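PDB 5GXX: glucanase from Clostridium thermocellum, which probably hydrolyses internal beta-1,4-glucosidic bonds of cellulose, as a family 9 endoglucanase of the bacterial cellulosome. Local coordinates for residues A[165-168]-A[169-173]; A[210-214]-A[215-219]; A[30-33]-A[34-37]; A[20-23]-A[24-28]; A[327-330]-A[331-335]. The protein carries 1 engineered substitution. All blocks are in the same frame, centred on the assembly; numbering follows the deposited sequence.

Overall arrangement
All five contacts are local, between neighbours along the chain, and all lie in the family 9 catalytic part, which has the (alpha/alpha)6 barrel of family 9. Contacts 1 and 2 touch on one side of it: Lys-169 CG packs on Tyr-217 OH at 3.5 Å, and the centres of the two contacts are 13 Å apart. Contacts 3 and 4 share the loop after helix 7-20, with centres 7 Å apart; Arg-35 O packs 3.4 Å from Leu-26 CD1. Contact 5 stands alone on helix 322-340, its centre 31 Å from that of contact 2. A bound calcium ion lies about 13 Å from the side chain of Phe-172 in contact 1.

Contact 1 of 5, residues A[165-168]-A[169-173]; sequences LRYA and KKYFE
The ring of Tyr-167 is touched by two residues of the next helical turn: Lys-170 lays its CD over a ring face, 4.0 Å from CD2 and displaced toward the rim, while Tyr-171 brings its OH in obliquely, 3.9 Å from the same Tyr-167 CD2. Lys-170 and Tyr-167 run alongside each other. At its end the lysine bends (chi4 -73°), and its NZ stands 3.8 Å from Arg-166 NH2. On a further flank, Lys-169 CE rests 3.9 Å from Leu-165 CD1, its aliphatic chain extended. Beneath these side chains, regular i to i+4 backbone bonds set the spacing, such as Tyr-171 N to Tyr-167 O at 2.9 Å. Tyr-171 is further fixed by a hydrogen bond from its OH to Leu-99 O, and helix 142-158 packs against its ring. The two cations are close, and a water accepts from Lys-170 NZ at 3.0 Å and only weakly from Arg-166 NH2, which may ease their mutual repulsion.

Contact 2 of 5, residues A[210-214]-A[215-219]; sequences LATGD and RNYLD
Thr-212 and Tyr-217 meet across a surface turn that joins two consecutive helices of the catalytic barrel, 198-212 and 215-224, and the contact is a helix end followed at once by an N-cap. Thr-212 OG1 approaches the edge of the Tyr-217 ring, near its plane, 3.3 Å from CD2, and the two side chains are roughly perpendicular. The same oxygen accepts from Asp-214 N at 3.0 Å, closing an ST turn, and is also hydrogen-bonded to Leu-208 O one turn back. Gly-213, with positive phi (71°), carries the chain out of the first helix. Asp-214 then caps the second: with CG trans to the backbone nitrogen (chi1 -177°), its OD1 takes the N-H of Asn-216 at 3.0 Å, on the anti side and 35° out of the carboxylate plane. Its CB meanwhile lies 3.7 Å from Tyr-217 CD2, and its carbonyl O receives only a weak bond from Tyr-217 N. Outside the turn, Lys-169 of helix 162-178 packs on both Thr-212 and Tyr-217, tying the corner to the neighbouring helix. The carboxylate thus satisfies an N-H at the opening of helix 215-224, where its negative charge would probably also interact favourably with the helix dipole, while the threonine hydroxyl ties the end of one helix to the residue that caps the next.

Contact 3 of 5, residues A[30-33]-A[34-37]; sequences NRVE and WRGD
Val-32 O accepts the N-H of Arg-35 at 3.1 Å, a fairly straight bond at the hydrogen although the donor stands well above the carbonyl plane. It closes a type I beta turn whose corner residues are Glu-33 and Trp-34. Just ahead, Asn-30 OD1 takes Val-32 N at 3.0 Å, so that an Asx turn leads directly into the beta turn. Inside the bend Val-32 does the packing. Its CG1, opposite the backbone nitrogen (chi1 -168°), sits over one face of the Trp-34 indole, 3.4 Å from CE2 and only 16° off the normal of the five-membered ring, a CH-pi contact. The same methyl touches Arg-35 CG at 3.7 Å. Trp-34 turns back over the valine because its CG lies between N and the carbonyl carbon (chi1 48°), and its ring also stacks with His-382. Polar ends are engaged further out: Glu-33 forms a salt bridge with Arg-443, and Arg-35 pairs with Glu-126 and donates to Gln-22 O. An Asx turn running into a type I beta turn, with an aliphatic-aromatic contact packed in its bend, shapes residues 30-35 of the long loop between helix 7-20 and strand 56-57 of the family 9 domain.

Contact 4 of 5, residues A[20-23]-A[24-28]; sequences CQQA and GPLPE
Van der Waals packing joins Gln-22 to Leu-26, whose CD2 methyl lies 3.6 Å from Gln-22 CB and 3.5 Å from Gln-22 O. The methyl thus lies against both the first side-chain carbon and the backbone carbonyl of the glutamine. A second, tighter approach involves the amide: Gln-22 OE1 comes to 3.0 Å from Pro-27 CD and 3.5 Å from Pro-27 CG, the two side chains advancing on each other from opposite directions. An extended glutamine chain (chi2 176°) carries the amide across to the proline ring. Between these residues the backbone turns through Gly-24 and Pro-25, linked by a cis peptide bond, in the loop that leaves helix 7-20 of the catalytic domain; Phe-94 of helix 85-101 packs against both Gln-22 and Pro-27. Among polar interactions no hydrogen bond passes between residues 20-23 and 24-28, and several partners lie further along the same loop. Gln-22 OE1 accepts from Asn-30 ND2, which is consistent with a fixed amide orientation. Beyond the cis peptide, Leu-26 N is hydrogen-bonded to Asp-37 OD1. Ala-23 O, buried here, has no partner in the model and lies 4.0 Å from Leu-26 CD2.

Contact 5 of 5, residues A[327-330]-A[331-335]; sequences KYYN and FAKSQ
Tyr-329 and Lys-333, one helical turn apart, run side by side in the same direction, the lysine CD lying 3.8 Å from Tyr-329 OH and 4.0 Å from its CE1. Both chains leave the backbone alike, with CG trans to N (chi1 180° in Tyr-329, -177° in Lys-333), which sends them along the same flank, and beneath them Lys-333 N donates to Tyr-329 O at 2.9 Å. Lys-333 stays extended up to CE and then bends at chi4 (-76°), its NZ forming a salt bridge with Asp-337. Tyr-329 OH is hydrogen-bonded to Glu-428 and to Tyr-429 of helix 412-429, so the phenol links two helices of the (alpha/alpha)6 barrel. On a different flank, Phe-331 directs its ring edge toward Tyr-328 O, with CD2 4.0 Å from that oxygen, while Ala-332 sets its CB 3.5 Å from the same atom. Ser-334 folds its hydroxyl back over the backbone and donates to Phe-331 O at 2.7 Å. That carbonyl also accepts Gln-335 N at 3.1 Å, both donors arriving from one face of its plane. Gln-335 NE2 donates in turn to Ser-334 OG at 3.0 Å and to Gly-292 O.

Contact 1 of 5, residues A[165-168]-A[169-173]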
loop_
_atom_site.group_PDB
_atom_site.type_symbol
_atom_site.label_atom_id
_atom_site.label_comp_id
_atom_site.label_asym_id
_atom_site.label_seq_id
_atom_site.Cartn_x
_atom_site.Cartn_y
_atom_site.Cartn_z
ATOM N N LEU A 165 2.436 41.013 -39.475
ATOM C CA LEU A 165 1.869 42.354 -39.377
ATOM C C LEU A 165 0.342 42.304 -39.384
ATOM O O LEU A 165 -0.314 43.021 -38.628
ATOM C CB LEU A 165 2.386 43.262 -40.504
ATOM C CG LEU A 165 1.792 44.677 -40.498
ATOM C CD1 LEU A 165 2.070 45.467 -39.212
ATOM C CD2 LEU A 165 2.251 45.455 -41.721
ATOM N N ARG A 166 -0.210 41.430 -40.224
ATOM C CA ARG A 166 -1.654 41.234 -40.280
ATOM C C ARG A 166 -2.209 40.829 -38.908
ATOM O O ARG A 166 -3.201 41.405 -38.440
ATOM C CB ARG A 166 -1.999 40.198 -41.350
ATOM C CG ARG A 166 -3.480 39.841 -41.433
ATOM C CD ARG A 166 -3.738 38.806 -42.534
ATOM N NE ARG A 166 -5.113 38.307 -42.535
ATOM C CZ ARG A 166 -6.149 38.921 -43.120
ATOM N NH1 ARG A 166 -5.990 40.090 -43.733
ATOM N NH2 ARG A 166 -7.359 38.371 -43.058
ATOM N N TYR A 167 -1.556 39.856 -38.271
ATOM C CA TYR A 167 -1.977 39.371 -36.958
ATOM C C TYR A 167 -1.658 40.363 -35.845
ATOM O O TYR A 167 -2.422 40.474 -34.889
ATOM C CB TYR A 167 -1.421 37.975 -36.671
ATOM C CG TYR A 167 -2.205 36.914 -37.416
ATOM C CD1 TYR A 167 -1.983 36.677 -38.775
ATOM C CD2 TYR A 167 -3.196 36.178 -36.771
ATOM C CE1 TYR A 167 -2.732 35.725 -39.471
ATOM C CE2 TYR A 167 -3.947 35.221 -37.456
ATOM C CZ TYR A 167 -3.699 34.992 -38.800
ATOM O OH TYR A 167 -4.438 34.043 -39.483
ATOM N N ALA A 168 -0.546 41.087 -35.965
ATOM C CA ALA A 168 -0.274 42.165 -35.016
ATOM C C ALA A 168 -1.423 43.172 -34.994
ATOM O O ALA A 168 -1.851 43.623 -33.928
ATOM C CB ALA A 168 1.012 42.864 -35.365
ATOM N N LYS A 169 -1.933 43.525 -36.174
ATOM C CA LYS A 169 -3.051 44.456 -36.260
ATOM C C LYS A 169 -4.343 43.830 -35.746
ATOM O O LYS A 169 -5.128 44.523 -35.093
ATOM C CB LYS A 169 -3.248 44.911 -37.702
ATOM C CG LYS A 169 -2.132 45.780 -38.241
ATOM C CD LYS A 169 -2.380 46.128 -39.704
ATOM C CE LYS A 169 -1.300 47.041 -40.246
ATOM N NZ LYS A 169 -1.744 47.621 -41.552
ATOM N N LYS A 170 -4.552 42.543 -36.035
ATOM C CA LYS A 170 -5.737 41.836 -35.551
ATOM C C LYS A 170 -5.762 41.896 -34.024
ATOM O O LYS A 170 -6.754 42.288 -33.405
ATOM C CB LYS A 170 -5.754 40.369 -36.001
ATOM C CG LYS A 170 -6.314 40.043 -37.376
ATOM C CD LYS A 170 -6.364 38.526 -37.527
ATOM C CE LYS A 170 -6.642 38.084 -38.957
ATOM N NZ LYS A 170 -8.059 38.325 -39.334
ATOM N N TYR A 171 -4.628 41.549 -33.421
ATOM C CA TYR A 171 -4.544 41.455 -31.974
ATOM C C TYR A 171 -4.608 42.825 -31.303
ATOM O O TYR A 171 -5.288 42.985 -30.290
ATOM C CB TYR A 171 -3.294 40.674 -31.555
ATOM C CG TYR A 171 -3.302 39.212 -31.948
ATOM C CD1 TYR A 171 -4.467 38.568 -32.390
ATOM C CD2 TYR A 171 -2.140 38.455 -31.880
ATOM C CE1 TYR A 171 -4.451 37.218 -32.723
ATOM C CE2 TYR A 171 -2.127 37.109 -32.209
ATOM C CZ TYR A 171 -3.281 36.496 -32.641
ATOM O OH TYR A 171 -3.236 35.168 -32.978
ATOM N N PHE A 172 -3.970 43.828 -31.901
ATOM C CA PHE A 172 -4.011 45.151 -31.308
ATOM C C PHE A 172 -5.434 45.698 -31.314
ATOM O O PHE A 172 -5.894 46.257 -30.323
ATOM C CB PHE A 172 -3.061 46.146 -31.969
ATOM C CG PHE A 172 -3.262 47.541 -31.457
ATOM C CD1 PHE A 172 -2.730 47.936 -30.231
ATOM C CD2 PHE A 172 -4.045 48.438 -32.157
ATOM C CE1 PHE A 172 -2.956 49.215 -29.740
ATOM C CE2 PHE A 172 -4.277 49.721 -31.673
ATOM C CZ PHE A 172 -3.743 50.112 -30.456
ATOM N N GLU A 173 -6.136 45.504 -32.424
ATOM C CA GLU A 173 -7.501 45.996 -32.489
ATOM C C GLU A 173 -8.381 45.360 -31.414
ATOM O O GLU A 173 -9.219 46.054 -30.823
ATOM C CB GLU A 173 -8.066 45.797 -33.898
ATOM C CG GLU A 173 -7.478 46.774 -34.908
ATOM C CD GLU A 173 -7.615 46.310 -36.353
ATOM O OE1 GLU A 173 -8.379 45.353 -36.622
ATOM O OE2 GLU A 173 -6.950 46.902 -37.234
HETATM O O HOH W 1 -8.449 35.834 -40.957
#

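Contact 2 of 5, residues A[210-214]-A[215-219]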
loop_
_atom_site.group_PDB
_atom_site.type_symbol
_atom_site.label_atom_id
_atom_site.label_comp_id
_atom_site.label_asym_id
_atom_site.label_seq_id
_atom_site.Cartn_x
_atom_site.Cartn_y
_atom_site.Cartn_z
ATOM N N LEU A 210 6.182 52.023 -35.586
ATOM C CA LEU A 210 7.494 51.764 -36.156
ATOM C C LEU A 210 7.409 50.782 -37.328
ATOM O O LEU A 210 8.267 50.790 -38.209
ATOM C CB LEU A 210 8.474 51.286 -35.074
ATOM C CG LEU A 210 8.897 52.255 -33.967
ATOM C CD1 LEU A 210 9.871 51.511 -33.041
ATOM C CD2 LEU A 210 9.531 53.514 -34.538
ATOM N N ALA A 211 6.376 49.945 -37.338
ATOM C CA ALA A 211 6.186 49.014 -38.444
ATOM C C ALA A 211 5.563 49.667 -39.682
ATOM O O ALA A 211 6.033 49.421 -40.794
ATOM C CB ALA A 211 5.402 47.767 -38.008
ATOM N N THR A 212 4.556 50.513 -39.476
ATOM C CA THR A 212 3.722 51.048 -40.557
ATOM C C THR A 212 3.966 52.519 -40.897
ATOM O O THR A 212 3.659 52.951 -42.014
ATOM C CB THR A 212 2.219 50.962 -40.209
ATOM O OG1 THR A 212 1.947 51.816 -39.086
ATOM C CG2 THR A 212 1.781 49.535 -39.910
ATOM N N GLY A 213 4.478 53.298 -39.948
ATOM C CA GLY A 213 4.596 54.742 -40.135
ATOM C C GLY A 213 3.260 55.463 -40.122
ATOM O O GLY A 213 3.191 56.662 -40.393
ATOM N N ASP A 214 2.210 54.723 -39.784
ATOM C CA ASP A 214 0.837 55.201 -39.762
ATOM C C ASP A 214 0.662 55.995 -38.480
ATOM O O ASP A 214 0.833 55.474 -37.373
ATOM C CB ASP A 214 -0.119 54.002 -39.809
ATOM C CG ASP A 214 -1.587 54.389 -39.874
ATOM O OD1 ASP A 214 -1.965 55.520 -39.490
ATOM O OD2 ASP A 214 -2.375 53.520 -40.318
ATOM N N ARG A 215 0.331 57.267 -38.656
ATOM C CA ARG A 215 0.259 58.182 -37.524
ATOM C C ARG A 215 -0.905 57.918 -36.575
ATOM O O ARG A 215 -0.869 58.373 -35.431
ATOM C CB ARG A 215 0.304 59.626 -38.001
ATOM C CG ARG A 215 1.689 60.241 -37.846
ATOM C CD ARG A 215 1.530 61.683 -37.438
ATOM N NE ARG A 215 0.862 61.811 -36.143
ATOM C CZ ARG A 215 1.514 61.888 -34.985
ATOM N NH1 ARG A 215 2.838 61.856 -34.979
ATOM N NH2 ARG A 215 0.869 62.010 -33.831
ATOM N N ASN A 216 -1.911 57.167 -37.019
ATOM C CA ASN A 216 -2.976 56.746 -36.113
ATOM C C ASN A 216 -2.410 55.991 -34.920
ATOM O O ASN A 216 -2.857 56.202 -33.793
ATOM C CB ASN A 216 -4.027 55.894 -36.821
ATOM C CG ASN A 216 -4.731 56.652 -37.922
ATOM O OD1 ASN A 216 -4.682 57.884 -37.967
ATOM N ND2 ASN A 216 -5.383 55.922 -38.824
ATOM N N TYR A 217 -1.423 55.140 -35.192
ATOM C CA TYR A 217 -0.741 54.381 -34.147
ATOM C C TYR A 217 0.090 55.294 -33.259
ATOM O O TYR A 217 0.074 55.088 -32.057
ATOM C CB TYR A 217 0.119 53.237 -34.694
ATOM C CG TYR A 217 -0.646 52.147 -35.414
ATOM C CD1 TYR A 217 -1.558 51.333 -34.748
ATOM C CD2 TYR A 217 -0.410 51.906 -36.762
ATOM C CE1 TYR A 217 -2.251 50.321 -35.414
ATOM C CE2 TYR A 217 -1.087 50.901 -37.437
ATOM C CZ TYR A 217 -2.005 50.115 -36.765
ATOM O OH TYR A 217 -2.653 49.129 -37.468
ATOM N N LEU A 218 0.783 56.299 -33.796
ATOM C CA LEU A 218 1.475 57.260 -32.919
ATOM C C LEU A 218 0.494 58.045 -32.046
ATOM O O LEU A 218 0.733 58.261 -30.854
ATOM C CB LEU A 218 2.381 58.230 -33.688
ATOM C CG LEU A 218 3.247 59.207 -32.872
ATOM C CD1 LEU A 218 3.955 58.576 -31.685
ATOM C CD2 LEU A 218 4.258 59.907 -33.757
ATOM N N ASP A 219 -0.629 58.458 -32.627
ATOM C CA ASP A 219 -1.639 59.174 -31.855
ATOM C C ASP A 219 -2.240 58.344 -30.737
ATOM O O ASP A 219 -2.420 58.846 -29.626
ATOM C CB ASP A 219 -2.743 59.685 -32.774
ATOM C CG ASP A 219 -2.323 60.930 -33.513
ATOM O OD1 ASP A 219 -1.362 61.584 -33.054
ATOM O OD2 ASP A 219 -2.949 61.258 -34.537
#

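Contact 3 of 5, residues A[30-33]-A[34-37]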
loop_
_atom_site.group_PDB
_atom_site.type_symbol
_atom_site.label_atom_id
_atom_site.label_comp_id
_atom_site.label_asym_id
_atom_site.label_seq_id
_atom_site.Cartn_x
_atom_site.Cartn_y
_atom_site.Cartn_z
ATOM N N ASN A 30 16.382 22.166 -34.886
ATOM C CA ASN A 30 16.639 22.136 -33.443
ATOM C C ASN A 30 17.949 21.396 -33.146
ATOM O O ASN A 30 18.144 20.271 -33.620
ATOM C CB ASN A 30 15.490 21.392 -32.762
ATOM C CG ASN A 30 15.641 21.344 -31.252
ATOM O OD1 ASN A 30 16.322 20.473 -30.731
ATOM N ND2 ASN A 30 14.992 22.265 -30.548
ATOM N N ARG A 31 18.813 21.994 -32.327
ATOM C CA ARG A 31 20.169 21.502 -32.131
ATOM C C ARG A 31 20.342 20.754 -30.818
ATOM O O ARG A 31 21.469 20.444 -30.429
ATOM C CB ARG A 31 21.150 22.675 -32.133
ATOM C CG ARG A 31 21.285 23.402 -33.470
ATOM C CD ARG A 31 22.107 24.664 -33.295
ATOM N NE ARG A 31 21.385 25.739 -32.609
ATOM C CZ ARG A 31 21.936 26.877 -32.210
ATOM N NH1 ARG A 31 23.240 27.093 -32.382
ATOM N NH2 ARG A 31 21.170 27.788 -31.621
ATOM N N VAL A 32 19.232 20.427 -30.161
ATOM C CA VAL A 32 19.283 19.915 -28.794
ATOM C C VAL A 32 19.039 18.407 -28.784
ATOM O O VAL A 32 17.911 17.964 -28.984
ATOM C CB VAL A 32 18.269 20.632 -27.894
ATOM C CG1 VAL A 32 18.546 20.286 -26.432
ATOM C CG2 VAL A 32 18.338 22.160 -28.075
ATOM N N GLU A 33 20.088 17.621 -28.542
ATOM C CA GLU A 33 20.041 16.169 -28.725
ATOM C C GLU A 33 19.109 15.521 -27.721
ATOM O O GLU A 33 18.556 14.451 -28.000
ATOM C CB GLU A 33 21.442 15.547 -28.609
ATOM C CG GLU A 33 22.078 15.708 -27.245
ATOM C CD GLU A 33 23.415 15.000 -27.165
ATOM O OE1 GLU A 33 23.472 13.811 -27.552
ATOM O OE2 GLU A 33 24.399 15.619 -26.718
ATOM N N TRP A 34 18.929 16.174 -26.576
ATOM C CA TRP A 34 18.048 15.658 -25.523
ATOM C C TRP A 34 16.632 16.227 -25.569
ATOM O O TRP A 34 15.885 16.092 -24.588
ATOM C CB TRP A 34 18.669 15.923 -24.152
ATOM C CG TRP A 34 19.181 17.328 -23.924
ATOM C CD1 TRP A 34 20.413 17.820 -24.263
ATOM C CD2 TRP A 34 18.470 18.412 -23.305
ATOM N NE1 TRP A 34 20.514 19.138 -23.878
ATOM C CE2 TRP A 34 19.349 19.520 -23.269
ATOM C CE3 TRP A 34 17.194 18.542 -22.736
ATOM C CZ2 TRP A 34 18.984 20.749 -22.714
ATOM C CZ3 TRP A 34 16.830 19.772 -22.177
ATOM C CH2 TRP A 34 17.725 20.860 -22.179
ATOM N N ARG A 35 16.245 16.869 -26.670
ATOM C CA ARG A 35 14.857 17.287 -26.843
ATOM C C ARG A 35 14.258 16.613 -28.069
ATOM O O ARG A 35 14.877 16.580 -29.134
ATOM C CB ARG A 35 14.716 18.804 -26.987
ATOM C CG ARG A 35 14.941 19.655 -25.718
ATOM C CD ARG A 35 14.001 19.317 -24.544
ATOM N NE ARG A 35 12.680 18.959 -25.063
ATOM C CZ ARG A 35 11.848 19.841 -25.615
ATOM N NH1 ARG A 35 12.113 21.149 -25.596
ATOM N NH2 ARG A 35 10.711 19.420 -26.175
ATOM N N GLY A 36 13.048 16.078 -27.915
ATOM C CA GLY A 36 12.266 15.567 -29.035
ATOM C C GLY A 36 10.906 16.245 -29.033
ATOM O O GLY A 36 10.640 17.058 -28.144
ATOM N N ASP A 37 10.035 15.876 -29.978
ATOM C CA ASP A 37 8.644 16.338 -29.994
ATOM C C ASP A 37 8.004 16.038 -28.642
ATOM O O ASP A 37 8.197 14.960 -28.057
ATOM C CB ASP A 37 7.832 15.642 -31.097
ATOM C CG ASP A 37 8.213 16.096 -32.489
ATOM O OD1 ASP A 37 8.913 17.117 -32.648
ATOM O OD2 ASP A 37 7.815 15.406 -33.456
#

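Contact 4 of 5, residues A[20-23]-A[24-28]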
loop_
_atom_site.group_PDB
_atom_site.type_symbol
_atom_site.label_atom_id
_atom_site.label_comp_id
_atom_site.label_asym_id
_atom_site.label_seq_id
_atom_site.Cartn_x
_atom_site.Cartn_y
_atom_site.Cartn_z
ATOM N N CYS A 20 16.106 24.751 -26.370
ATOM C CA CYS A 20 15.825 23.843 -25.255
ATOM C C CYS A 20 14.376 23.973 -24.757
ATOM O O CYS A 20 13.851 23.053 -24.124
ATOM C CB CYS A 20 16.769 24.158 -24.100
ATOM S SG CYS A 20 18.496 23.868 -24.481
ATOM N N GLN A 21 13.749 25.111 -25.048
ATOM C CA GLN A 21 12.407 25.420 -24.551
ATOM C C GLN A 21 11.308 25.058 -25.538
ATOM O O GLN A 21 10.121 25.233 -25.239
ATOM C CB GLN A 21 12.287 26.912 -24.235
ATOM C CG GLN A 21 13.259 27.414 -23.173
ATOM C CD GLN A 21 13.028 26.765 -21.830
ATOM O OE1 GLN A 21 13.684 25.792 -21.490
ATOM N NE2 GLN A 21 12.037 27.260 -21.090
ATOM N N GLN A 22 11.686 24.584 -26.720
ATOM C CA GLN A 22 10.689 24.377 -27.766
ATOM C C GLN A 22 9.712 23.243 -27.487
ATOM O O GLN A 22 10.113 22.135 -27.120
ATOM C CB GLN A 22 11.351 24.177 -29.129
ATOM C CG GLN A 22 11.980 25.450 -29.657
ATOM C CD GLN A 22 12.731 25.223 -30.961
ATOM O OE1 GLN A 22 13.078 24.088 -31.311
ATOM N NE2 GLN A 22 13.037 26.324 -31.660
ATOM N N ALA A 23 8.430 23.552 -27.657
ATOM C CA ALA A 23 7.402 22.523 -27.593
ATOM C C ALA A 23 7.236 21.894 -28.971
ATOM O O ALA A 23 7.633 22.473 -29.987
ATOM C CB ALA A 23 6.103 23.121 -27.082
ATOM N N GLY A 24 6.691 20.680 -28.999
ATOM C CA GLY A 24 6.477 19.975 -30.258
ATOM C C GLY A 24 5.462 20.609 -31.191
ATOM O O GLY A 24 4.492 21.241 -30.752
ATOM N N PRO A 25 5.629 20.393 -32.504
ATOM C CA PRO A 25 6.733 19.635 -33.085
ATOM C C PRO A 25 8.004 20.479 -33.229
ATOM O O PRO A 25 7.938 21.660 -33.569
ATOM C CB PRO A 25 6.180 19.208 -34.446
ATOM C CG PRO A 25 5.273 20.355 -34.822
ATOM C CD PRO A 25 4.641 20.807 -33.515
ATOM N N LEU A 26 9.152 19.870 -32.959
ATOM C CA LEU A 26 10.418 20.598 -33.056
ATOM C C LEU A 26 10.720 20.878 -34.532
ATOM O O LEU A 26 10.406 20.053 -35.397
ATOM C CB LEU A 26 11.569 19.802 -32.428
ATOM C CG LEU A 26 11.500 19.489 -30.933
ATOM C CD1 LEU A 26 12.778 18.844 -30.439
ATOM C CD2 LEU A 26 11.185 20.685 -30.067
ATOM N N PRO A 27 11.357 22.021 -34.827
ATOM C CA PRO A 27 11.770 22.292 -36.195
ATOM C C PRO A 27 12.959 21.416 -36.552
ATOM O O PRO A 27 13.668 20.939 -35.654
ATOM C CB PRO A 27 12.185 23.769 -36.154
ATOM C CG PRO A 27 12.626 24.002 -34.763
ATOM C CD PRO A 27 11.848 23.046 -33.888
ATOM N N GLU A 28 13.159 21.195 -37.851
ATOM C CA GLU A 28 14.227 20.325 -38.340
ATOM C C GLU A 28 15.576 20.779 -37.805
ATOM O O GLU A 28 16.478 19.963 -37.607
ATOM C CB GLU A 28 14.261 20.254 -39.882
ATOM C CG GLU A 28 14.365 21.613 -40.612
ATOM C CD GLU A 28 15.793 22.143 -40.868
ATOM O OE1 GLU A 28 16.808 21.427 -40.669
ATOM O OE2 GLU A 28 15.922 23.320 -41.279
#

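Contact 5 of 5, residues A[327-330]-A[331-335]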
loop_
_atom_site.group_PDB
_atom_site.type_symbol
_atom_site.label_atom_id
_atom_site.label_comp_id
_atom_site.label_asym_id
_atom_site.label_seq_id
_atom_site.Cartn_x
_atom_site.Cartn_y
_atom_site.Cartn_z
ATOM N N LYS A 327 27.615 57.362 -18.801
ATOM C CA LYS A 327 26.955 56.894 -17.583
ATOM C C LYS A 327 26.035 55.706 -17.892
ATOM O O LYS A 327 26.042 54.715 -17.171
ATOM C CB LYS A 327 26.178 58.027 -16.911
ATOM C CG LYS A 327 25.253 57.591 -15.780
ATOM C CD LYS A 327 24.600 58.742 -15.021
ATOM C CE LYS A 327 23.637 59.506 -15.907
ATOM N NZ LYS A 327 22.931 60.543 -15.086
ATOM N N TYR A 328 25.235 55.801 -18.950
ATOM C CA TYR A 328 24.315 54.695 -19.221
ATOM C C TYR A 328 24.985 53.458 -19.795
ATOM O O TYR A 328 24.600 52.342 -19.442
ATOM C CB TYR A 328 23.147 55.150 -20.100
ATOM C CG TYR A 328 22.324 56.246 -19.469
ATOM C CD1 TYR A 328 22.033 56.260 -18.113
ATOM C CD2 TYR A 328 21.815 57.277 -20.253
ATOM C CE1 TYR A 328 21.285 57.266 -17.538
ATOM C CE2 TYR A 328 21.067 58.282 -19.694
ATOM C CZ TYR A 328 20.808 58.289 -18.344
ATOM O OH TYR A 328 20.055 59.317 -17.819
ATOM N N TYR A 329 25.975 53.654 -20.670
ATOM C CA TYR A 329 26.778 52.546 -21.191
ATOM C C TYR A 329 27.493 51.809 -20.054
ATOM O O TYR A 329 27.485 50.580 -20.021
ATOM C CB TYR A 329 27.822 53.052 -22.199
ATOM C CG TYR A 329 28.700 51.962 -22.778
ATOM C CD1 TYR A 329 29.867 51.538 -22.125
ATOM C CD2 TYR A 329 28.364 51.331 -23.976
ATOM C CE1 TYR A 329 30.676 50.533 -22.638
ATOM C CE2 TYR A 329 29.177 50.326 -24.497
ATOM C CZ TYR A 329 30.329 49.935 -23.825
ATOM O OH TYR A 329 31.123 48.943 -24.342
ATOM N N ASN A 330 28.119 52.541 -19.135
ATOM C CA ASN A 330 28.902 51.882 -18.083
ATOM C C ASN A 330 27.984 51.065 -17.171
ATOM O O ASN A 330 28.319 49.939 -16.767
ATOM C CB ASN A 330 29.639 52.936 -17.251
ATOM C CG ASN A 330 30.877 53.490 -17.941
ATOM O OD1 ASN A 330 31.334 52.962 -18.957
ATOM N ND2 ASN A 330 31.439 54.555 -17.359
ATOM N N PHE A 331 26.827 51.660 -16.868
ATOM C CA PHE A 331 25.806 50.908 -16.122
ATOM C C PHE A 331 25.447 49.598 -16.825
ATOM O O PHE A 331 25.465 48.522 -16.209
ATOM C CB PHE A 331 24.536 51.745 -15.897
ATOM C CG PHE A 331 23.329 50.903 -15.584
ATOM C CD1 PHE A 331 23.180 50.324 -14.328
ATOM C CD2 PHE A 331 22.363 50.660 -16.565
ATOM C CE1 PHE A 331 22.098 49.502 -14.062
ATOM C CE2 PHE A 331 21.288 49.823 -16.302
ATOM C CZ PHE A 331 21.135 49.272 -15.037
ATOM N N ALA A 332 25.098 49.690 -18.104
ATOM C CA ALA A 332 24.645 48.515 -18.842
ATOM C C ALA A 332 25.734 47.435 -18.874
ATOM O O ALA A 332 25.474 46.277 -18.544
ATOM C CB ALA A 332 24.239 48.952 -20.255
ATOM N N LYS A 333 26.954 47.820 -19.247
ATOM C CA LYS A 333 28.020 46.824 -19.379
ATOM C C LYS A 333 28.330 46.223 -18.012
ATOM O O LYS A 333 28.621 45.027 -17.925
ATOM C CB LYS A 333 29.277 47.414 -20.049
ATOM C CG LYS A 333 30.392 46.386 -20.264
ATOM C CD LYS A 333 31.542 46.973 -21.081
ATOM C CE LYS A 333 32.467 45.866 -21.570
ATOM N NZ LYS A 333 33.329 45.361 -20.452
ATOM N N SER A 334 28.224 47.030 -16.957
ATOM C CA SER A 334 28.515 46.517 -15.627
ATOM C C SER A 334 27.539 45.416 -15.222
ATOM O O SER A 334 27.903 44.472 -14.524
ATOM C CB SER A 334 28.541 47.634 -14.575
ATOM O OG SER A 334 27.241 48.041 -14.209
ATOM N N GLN A 335 26.287 45.552 -15.661
ATOM C CA GLN A 335 25.303 44.532 -15.287
ATOM C C GLN A 335 25.468 43.241 -16.080
ATOM O O GLN A 335 25.368 42.146 -15.528
ATOM C CB GLN A 335 23.869 45.049 -15.444
ATOM C CG GLN A 335 23.608 46.300 -14.604
ATOM C CD GLN A 335 23.926 46.101 -13.137
ATOM O OE1 GLN A 335 23.219 45.379 -12.431
ATOM N NE2 GLN A 335 24.974 46.758 -12.669
#